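Local coordinates for MdbA protein (Corynebacterium diphtheriae, PDB 5C00), which acts as a thiol-disulfide oxidoreductase of the DsbA family, probably forming disulfide bonds in exported proteins, and is essential for viability, pilus assembly, toxin production and virulence, at residues A[52-57]-A[95-100]; A[84-89]-A[167-172]. All blocks are in the same frame, centred on the assembly; numbering follows the deposited sequence.

Interaction 1 (A[52-57]-A[95-100]); sequences DFSCPH and GNSTKA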
ATOM      1  N   ASP A  52      -4.733   4.518  -3.904  1.00 17.37           N
ATOM      2  CA  ASP A  52      -4.232   4.245  -5.284  1.00 16.92           C
ATOM      3  C   ASP A  52      -2.833   4.895  -5.372  1.00 16.47           C
ATOM      4  O   ASP A  52      -2.644   6.052  -4.963  1.00 15.31           O
ATOM      5  CB  ASP A  52      -5.280   4.783  -6.258  1.00 17.58           C
ATOM      6  CG  ASP A  52      -4.924   4.577  -7.748  1.00 17.99           C
ATOM      7  OD1 ASP A  52      -3.810   4.929  -8.189  1.00 16.67           O
ATOM      8  OD2 ASP A  52      -5.808   4.123  -8.493  1.00 18.06           O
ATOM      9  N   PHE A  53      -1.861   4.180  -5.914  1.00 16.09           N
ATOM     10  CA  PHE A  53      -0.490   4.707  -5.999  1.00 16.48           C
ATOM     11  C   PHE A  53      -0.314   5.912  -6.964  1.00 17.51           C
ATOM     12  O   PHE A  53       0.745   6.542  -6.947  1.00 18.32           O
ATOM     13  CB  PHE A  53       0.483   3.632  -6.339  1.00 17.33           C
ATOM     14  CG  PHE A  53       0.893   2.791  -5.157  1.00 17.46           C
ATOM     15  CD1 PHE A  53       1.861   3.273  -4.265  1.00 16.70           C
ATOM     16  CD2 PHE A  53       0.335   1.530  -4.934  1.00 17.39           C
ATOM     17  CE1 PHE A  53       2.262   2.535  -3.181  1.00 17.20           C
ATOM     18  CE2 PHE A  53       0.727   0.810  -3.827  1.00 18.02           C
ATOM     19  CZ  PHE A  53       1.697   1.283  -2.973  1.00 18.06           C
ATOM     20  N   SER A  54      -1.332   6.269  -7.749  1.00 16.68           N
ATOM     21  CA  SER A  54      -1.235   7.467  -8.576  1.00 18.64           C
ATOM     22  C   SER A  54      -2.020   8.644  -7.993  1.00 19.93           C
ATOM     23  O   SER A  54      -2.156   9.674  -8.649  1.00 20.46           O
ATOM     24  CB  SER A  54      -1.714   7.194  -9.995  1.00 19.29           C
ATOM     25  OG  SER A  54      -0.930   6.148 -10.541  1.00 19.42           O
ATOM     26  N   CYS A  55      -2.548   8.479  -6.797  1.00 18.49           N
ATOM     27  CA  CYS A  55      -3.416   9.479  -6.178  1.00 21.23           C
ATOM     28  C   CYS A  55      -2.625  10.482  -5.317  1.00 20.02           C
ATOM     29  O   CYS A  55      -2.052  10.112  -4.306  1.00 19.66           O
ATOM     30  CB  CYS A  55      -4.442   8.717  -5.362  1.00 21.86           C
ATOM     31  SG  CYS A  55      -5.475   9.740  -4.334  1.00 27.82           S
ATOM     32  N   PRO A  56      -2.594  11.763  -5.725  1.00 21.28           N
ATOM     33  CA  PRO A  56      -1.778  12.731  -4.990  1.00 22.68           C
ATOM     34  C   PRO A  56      -2.298  12.972  -3.593  1.00 21.69           C
ATOM     35  O   PRO A  56      -1.517  13.170  -2.677  1.00 21.69           O
ATOM     36  CB  PRO A  56      -1.844  14.033  -5.823  1.00 24.39           C
ATOM     37  CG  PRO A  56      -2.766  13.761  -6.950  1.00 25.68           C
ATOM     38  CD  PRO A  56      -3.092  12.287  -7.006  1.00 24.03           C
ATOM     39  N   HIS A  57      -3.613  12.929  -3.407  1.00 21.71           N
ATOM     40  CA  HIS A  57      -4.144  13.173  -2.084  0.60 21.79           C
ATOM     41  C   HIS A  57      -3.949  11.955  -1.175  1.00 21.63           C
ATOM     42  O   HIS A  57      -3.923  12.103   0.020  1.00 19.95           O
ATOM     43  CB  HIS A  57      -5.591  13.680  -2.120  0.60 23.32           C
ATOM     44  CG  HIS A  57      -5.721  15.072  -2.667  0.60 25.19           C
ATOM     45  ND1 HIS A  57      -6.827  15.501  -3.372  0.60 25.91           N
ATOM     46  CD2 HIS A  57      -4.864  16.120  -2.633  0.60 27.21           C
ATOM     47  CE1 HIS A  57      -6.647  16.757  -3.750  0.60 28.45           C
ATOM     48  NE2 HIS A  57      -5.459  17.156  -3.317  0.60 29.17           N
ATOM     49  N   GLY A  95      -1.380   0.597 -16.191  1.00 19.35           N
ATOM     50  CA  GLY A  95      -0.730   1.884 -16.029  1.00 19.53           C
ATOM     51  C   GLY A  95       0.032   1.998 -14.749  1.00 17.42           C
ATOM     52  O   GLY A  95       0.376   1.036 -14.110  1.00 16.24           O
ATOM     53  N   ASN A  96       0.334   3.231 -14.380  1.00 16.84           N
ATOM     54  CA  ASN A  96       1.193   3.452 -13.260  1.00 17.73           C
ATOM     55  C   ASN A  96       0.575   2.872 -11.992  1.00 16.90           C
ATOM     56  O   ASN A  96       1.271   2.339 -11.199  1.00 15.65           O
ATOM     57  CB  ASN A  96       1.389   4.945 -13.058  1.00 20.15           C
ATOM     58  CG  ASN A  96       2.380   5.244 -11.976  1.00 21.21           C
ATOM     59  OD1 ASN A  96       3.588   5.101 -12.186  1.00 26.36           O
ATOM     60  ND2 ASN A  96       1.902   5.611 -10.803  1.00 21.48           N
ATOM     61  N   SER A  97      -0.741   3.021 -11.788  1.00 16.64           N
ATOM     62  CA  SER A  97      -1.369   2.541 -10.550  1.00 16.76           C
ATOM     63  C   SER A  97      -1.229   1.017 -10.443  1.00 16.61           C
ATOM     64  O   SER A  97      -0.976   0.454  -9.362  1.00 17.25           O
ATOM     65  CB  SER A  97      -2.871   2.947 -10.520  1.00 16.73           C
ATOM     66  OG  SER A  97      -3.037   4.388 -10.535  1.00 19.18           O
ATOM     67  N   THR A  98      -1.373   0.342 -11.567  1.00 16.92           N
ATOM     68  CA  THR A  98      -1.191  -1.123 -11.579  1.00 17.54           C
ATOM     69  C   THR A  98       0.254  -1.529 -11.408  1.00 16.83           C
ATOM     70  O   THR A  98       0.550  -2.459 -10.662  1.00 16.24           O
ATOM     71  CB  THR A  98      -1.785  -1.779 -12.831  1.00 18.39           C
ATOM     72  OG1 THR A  98      -3.171  -1.452 -12.908  1.00 19.87           O
ATOM     73  CG2 THR A  98      -1.607  -3.346 -12.750  1.00 17.98           C
ATOM     74  N   LYS A  99       1.158  -0.884 -12.129  1.00 16.75           N
ATOM     75  CA  LYS A  99       2.589  -1.210 -11.995  1.00 17.36           C
ATOM     76  C   LYS A  99       3.109  -1.035 -10.558  1.00 16.60           C
ATOM     77  O   LYS A  99       3.769  -1.929  -9.987  1.00 16.62           O
ATOM     78  CB  LYS A  99       3.412  -0.404 -12.987  1.00 18.23           C
ATOM     79  CG  LYS A  99       3.295  -0.893 -14.406  1.00 19.55           C
ATOM     80  CD  LYS A  99       4.109  -0.011 -15.354  1.00 21.52           C
ATOM     81  CE  LYS A  99       4.190  -0.656 -16.740  1.00 23.32           C
ATOM     82  NZ  LYS A  99       2.897  -0.604 -17.458  1.00 25.12           N
ATOM     83  N   ALA A 100       2.780   0.092  -9.938  1.00 15.98           N
ATOM     84  CA  ALA A 100       3.195   0.397  -8.576  1.00 14.48           C
ATOM     85  C   ALA A 100       2.500  -0.553  -7.595  1.00 15.37           C
ATOM     86  O   ALA A 100       3.125  -1.119  -6.690  1.00 16.18           O
ATOM     87  CB  ALA A 100       2.831   1.848  -8.269  1.00 14.97           C
TER
HETATM   88  O   HOH W   1      -2.309   1.641  -7.146  1.00 16.67           O
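A chain of side-chain hydrogen bonds, flanked by one apolar touch, joins the turn Asp52-Cys55 to the first turn of helix 96-109, where the thioredoxin core of this DsbA-like protein meets its helical part. The relay starts at Asn96, whose ND2 donates to Ser54 OG over 2.9 Å; the bond is nearly straight (172°) and lies close to the amide plane. Ser54 OG donates in turn to Ser97 OG at 2.7 Å, and Ser97 OG donates to Asp52 OD1, a short 2.5 Å bond at its syn lone pair. The anti lone pair of the same OD1 takes the backbone N of Ser54 at 2.9 Å, closing an Asx turn. Two donors therefore grip OD1 from its two sides and hold the carboxylate across the turn, while OD2 receives Leu88 N. With CG trans to its own N (chi1 -180°), the Asp52 carboxylate swings forward to the helix although its CB does not head there. Beside this polar row, Phe53 CB rests on Ala100 CB at 3.5 Å, and Ala100 O lies over one face of the Phe53 ring. A water bridges the two backbones, accepting from Phe53 N at 2.9 Å and donating to Ser97 O at 2.8 Å. The type I turn, closed by Cys55 N to Asp52 O, leads directly into helix 56-74: Cys55 is its N-cap and the first cysteine of a probable thioredoxin-type CxxC with Cys58. Leu123 of helix 113-125 packs against both Phe53 and Ala100, Phe139 of helix 136-145 covers Asn96 and Ala100, and strand 45-52 runs into the turn from the central sheet.

Interaction 2 (A[84-89]-A[167-172]); sequences ILNFLD and KFAEAN
A chi1 of 67° turns the Asn86 side chain back over its own backbone and sets the amide beside Ala169: OD1 comes within 3.6 Å of Ala169 CB. Asn172 (chi1 -72°, CG trans to the carbonyl carbon) lies against the strand and crosses the Leu85 side chain at a slant, Leu85 CD2 meeting Asn172 CB at 3.8 Å. Between these two side-chain contacts the backbones come close, and no direct hydrogen bond spans the segments. Ile84 O instead receives a CA-H...O contact from Ala169 CA at 3.5 Å, with an angle of 149° at the hydrogen. The small methyl of Ala169 faces the chain and lets helix 162-180 approach so closely that the CA atoms of Leu85 and Ala169 are 4.6 Å apart. Here the last part of strand 78-85, in the middle of the thioredoxin-type sheet, lies against a long helix that follows the helical insertion characteristic of DsbA-like proteins. Two waters supply the polar links. One accepts from Asn86 N at 2.9 Å and donates weakly to Ala169 O; another donates to both Asn86 OD1, at 2.8 Å, and Glu170 OE1. Both amides are held by outside partners: Asn86 ND2 donates to Thr98 OG1 of helix 96-109, Asn172 OD1 accepts from Arg83 NH1 and Asn172 ND2 donates to Ser31 O. Leu85 also reaches Ser173 and Leu176 further along the helix, and Phe165, one turn before Ala169, packs on Ile84 and Asn86.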
ATOM      1  N   ILE A  84      -5.927  -1.691  -2.028  1.00 17.72           N
ATOM      2  CA  ILE A  84      -5.352  -0.937  -3.112  1.00 18.24           C
ATOM      3  C   ILE A  84      -6.158  -0.992  -4.396  1.00 18.23           C
ATOM      4  O   ILE A  84      -6.626  -2.040  -4.857  1.00 18.00           O
ATOM      5  CB  ILE A  84      -3.867  -1.324  -3.385  1.00 18.72           C
ATOM      6  CG1 ILE A  84      -3.051  -1.403  -2.079  1.00 19.66           C
ATOM      7  CG2 ILE A  84      -3.266  -0.321  -4.346  1.00 18.49           C
ATOM      8  CD1 ILE A  84      -3.157  -0.189  -1.207  1.00 21.07           C
ATOM      9  N   LEU A  85      -6.347   0.189  -4.976  1.00 17.14           N
ATOM     10  CA  LEU A  85      -7.141   0.368  -6.161  1.00 18.48           C
ATOM     11  C   LEU A  85      -6.249   0.712  -7.364  1.00 18.70           C
ATOM     12  O   LEU A  85      -5.092   1.086  -7.191  1.00 18.15           O
ATOM     13  CB  LEU A  85      -8.125   1.503  -5.932  1.00 17.95           C
ATOM     14  CG  LEU A  85      -9.078   1.382  -4.745  1.00 19.51           C
ATOM     15  CD1 LEU A  85      -9.770   2.671  -4.509  1.00 20.99           C
ATOM     16  CD2 LEU A  85     -10.094   0.269  -4.988  1.00 21.02           C
ATOM     17  N   ASN A  86      -6.789   0.590  -8.583  1.00 19.62           N
ATOM     18  CA  ASN A  86      -6.105   1.057  -9.788  1.00 19.20           C
ATOM     19  C   ASN A  86      -7.035   1.894 -10.694  1.00 20.21           C
ATOM     20  O   ASN A  86      -6.835   1.991 -11.909  1.00 18.55           O
ATOM     21  CB  ASN A  86      -5.437  -0.084 -10.573  1.00 20.20           C
ATOM     22  CG  ASN A  86      -6.427  -1.047 -11.179  1.00 21.64           C
ATOM     23  OD1 ASN A  86      -7.609  -0.875 -10.974  1.00 19.88           O
ATOM     24  ND2 ASN A  86      -5.936  -2.098 -11.905  1.00 22.76           N
ATOM     25  N   PHE A  87      -8.048   2.495 -10.087  1.00 20.97           N
ATOM     26  CA  PHE A  87      -9.071   3.266 -10.819  1.00 21.33           C
ATOM     27  C   PHE A  87      -8.470   4.455 -11.547  1.00 21.20           C
ATOM     28  O   PHE A  87      -8.986   4.887 -12.591  1.00 22.36           O
ATOM     29  CB  PHE A  87     -10.216   3.684  -9.856  1.00 21.60           C
ATOM     30  CG  PHE A  87      -9.888   4.809  -8.919  1.00 22.04           C
ATOM     31  CD1 PHE A  87      -9.166   4.598  -7.769  1.00 21.64           C
ATOM     32  CD2 PHE A  87     -10.369   6.089  -9.161  1.00 23.87           C
ATOM     33  CE1 PHE A  87      -8.861   5.632  -6.906  1.00 22.13           C
ATOM     34  CE2 PHE A  87     -10.068   7.142  -8.313  1.00 23.25           C
ATOM     35  CZ  PHE A  87      -9.321   6.937  -7.183  1.00 23.67           C
ATOM     36  N   LEU A  88      -7.371   5.014 -11.029  1.00 19.95           N
ATOM     37  CA  LEU A  88      -6.718   6.121 -11.714  1.00 20.94           C
ATOM     38  C   LEU A  88      -6.036   5.770 -13.036  1.00 22.63           C
ATOM     39  O   LEU A  88      -5.654   6.666 -13.804  1.00 25.12           O
ATOM     40  CB  LEU A  88      -5.771   6.868 -10.771  1.00 21.31           C
ATOM     41  CG  LEU A  88      -6.485   7.579  -9.612  1.00 21.57           C
ATOM     42  CD1 LEU A  88      -5.457   8.193  -8.680  1.00 22.12           C
ATOM     43  CD2 LEU A  88      -7.427   8.664 -10.105  1.00 24.18           C
ATOM     44  N   ASP A  89      -5.897   4.487 -13.342  1.00 21.50           N
ATOM     45  CA  ASP A  89      -5.444   4.092 -14.665  1.00 22.25           C
ATOM     46  C   ASP A  89      -6.578   4.192 -15.726  1.00 25.93           C
ATOM     47  O   ASP A  89      -6.392   3.744 -16.848  1.00 23.95           O
ATOM     48  CB  ASP A  89      -4.832   2.680 -14.613  1.00 21.63           C
ATOM     49  CG  ASP A  89      -3.421   2.665 -14.032  1.00 22.09           C
ATOM     50  OD1 ASP A  89      -2.810   3.768 -13.805  1.00 22.38           O
ATOM     51  OD2 ASP A  89      -2.950   1.533 -13.729  1.00 21.68           O
ATOM     52  N   LYS A 167      -7.247  -8.440  -9.834  1.00 23.33           N
ATOM     53  CA  LYS A 167      -8.392  -9.095  -9.185  0.60 25.06           C
ATOM     54  C   LYS A 167      -8.707  -8.427  -7.848  1.00 23.40           C
ATOM     55  O   LYS A 167      -9.900  -8.149  -7.530  1.00 22.41           O
ATOM     56  CB  LYS A 167      -8.125 -10.595  -9.028  0.60 26.93           C
ATOM     57  CG  LYS A 167      -8.858 -11.327  -7.917  0.60 31.02           C
ATOM     58  CD  LYS A 167      -8.511 -12.822  -7.989  0.60 33.01           C
ATOM     59  CE  LYS A 167      -8.358 -13.468  -6.621  0.60 35.65           C
ATOM     60  NZ  LYS A 167      -7.029 -14.150  -6.454  0.60 36.31           N
ATOM     61  N   PHE A 168      -7.658  -8.129  -7.068  1.00 21.52           N
ATOM     62  CA  PHE A 168      -7.840  -7.423  -5.796  1.00 21.45           C
ATOM     63  C   PHE A 168      -8.392  -6.012  -6.000  1.00 20.71           C
ATOM     64  O   PHE A 168      -9.271  -5.546  -5.257  1.00 20.17           O
ATOM     65  CB  PHE A 168      -6.532  -7.315  -5.040  1.00 23.01           C
ATOM     66  CG  PHE A 168      -6.012  -8.623  -4.504  1.00 24.72           C
ATOM     67  CD1 PHE A 168      -6.676  -9.827  -4.746  1.00 27.92           C
ATOM     68  CD2 PHE A 168      -4.830  -8.647  -3.806  1.00 25.78           C
ATOM     69  CE1 PHE A 168      -6.154 -11.006  -4.257  1.00 29.80           C
ATOM     70  CE2 PHE A 168      -4.313  -9.817  -3.314  1.00 27.72           C
ATOM     71  CZ  PHE A 168      -4.976 -11.004  -3.565  1.00 29.78           C
ATOM     72  N   ALA A 169      -7.836  -5.331  -6.971  1.00 20.13           N
ATOM     73  CA  ALA A 169      -8.264  -3.966  -7.238  1.00 21.17           C
ATOM     74  C   ALA A 169      -9.754  -3.945  -7.621  1.00 22.82           C
ATOM     75  O   ALA A 169     -10.511  -3.096  -7.142  1.00 21.43           O
ATOM     76  CB  ALA A 169      -7.407  -3.344  -8.333  1.00 21.47           C
ATOM     77  N   GLU A 170     -10.176  -4.904  -8.450  1.00 23.17           N
ATOM     78  CA  GLU A 170     -11.611  -4.947  -8.846  0.60 24.88           C
ATOM     79  C   GLU A 170     -12.511  -5.248  -7.638  1.00 24.26           C
ATOM     80  O   GLU A 170     -13.522  -4.563  -7.437  1.00 23.79           O
ATOM     81  CB  GLU A 170     -11.842  -5.937 -10.003  0.60 27.77           C
ATOM     82  CG  GLU A 170     -13.161  -5.754 -10.754  0.60 31.51           C
ATOM     83  CD  GLU A 170     -13.503  -4.284 -11.056  0.60 33.48           C
ATOM     84  OE1 GLU A 170     -12.671  -3.559 -11.659  0.60 37.52           O
ATOM     85  OE2 GLU A 170     -14.610  -3.848 -10.674  0.60 37.14           O
ATOM     86  N   ALA A 171     -12.142  -6.232  -6.819  1.00 22.89           N
ATOM     87  CA  ALA A 171     -12.887  -6.554  -5.592  1.00 23.30           C
ATOM     88  C   ALA A 171     -12.967  -5.383  -4.627  1.00 22.70           C
ATOM     89  O   ALA A 171     -14.024  -5.110  -4.024  1.00 22.26           O
ATOM     90  CB  ALA A 171     -12.299  -7.750  -4.879  1.00 23.63           C
ATOM     91  N   ASN A 172     -11.836  -4.655  -4.481  1.00 20.86           N
ATOM     92  CA  ASN A 172     -11.807  -3.538  -3.611  1.00 19.80           C
ATOM     93  C   ASN A 172     -12.641  -2.392  -4.123  1.00 20.47           C
ATOM     94  O   ASN A 172     -13.266  -1.714  -3.326  1.00 21.55           O
ATOM     95  CB  ASN A 172     -10.320  -3.116  -3.365  1.00 20.16           C
ATOM     96  CG  ASN A 172      -9.581  -4.109  -2.466  1.00 20.93           C
ATOM     97  OD1 ASN A 172     -10.176  -4.714  -1.582  1.00 22.80           O
ATOM     98  ND2 ASN A 172      -8.291  -4.246  -2.668  1.00 21.54           N
TER
HETATM   99  O   HOH W   2      -9.566  -0.300  -8.498  1.00 19.79           O
HETATM  100  O   HOH W   3      -9.738  -2.585 -11.319  1.00 35.66           O

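In the fold
The two interactions have centres 10 Å apart and share the connection from strand 78-85 to helix 96-109. The Asp89 carboxylate at the end of 84-89 receives the amides at the start of that helix, with OD1 3.0 Å from Ser97 N and OD2 2.9 Å from Thr98 N. The outside bonds of Asn86 and of Asp52 OD2 tie the two contacts together as well. Leu88 also touches Cys55, and Leu85 lies near the probable CxxC pair, Cys55 and Cys58. Both contacts thus border the likely redox site, interaction 1 leading straight into it and interaction 2 reaching it through 84-89.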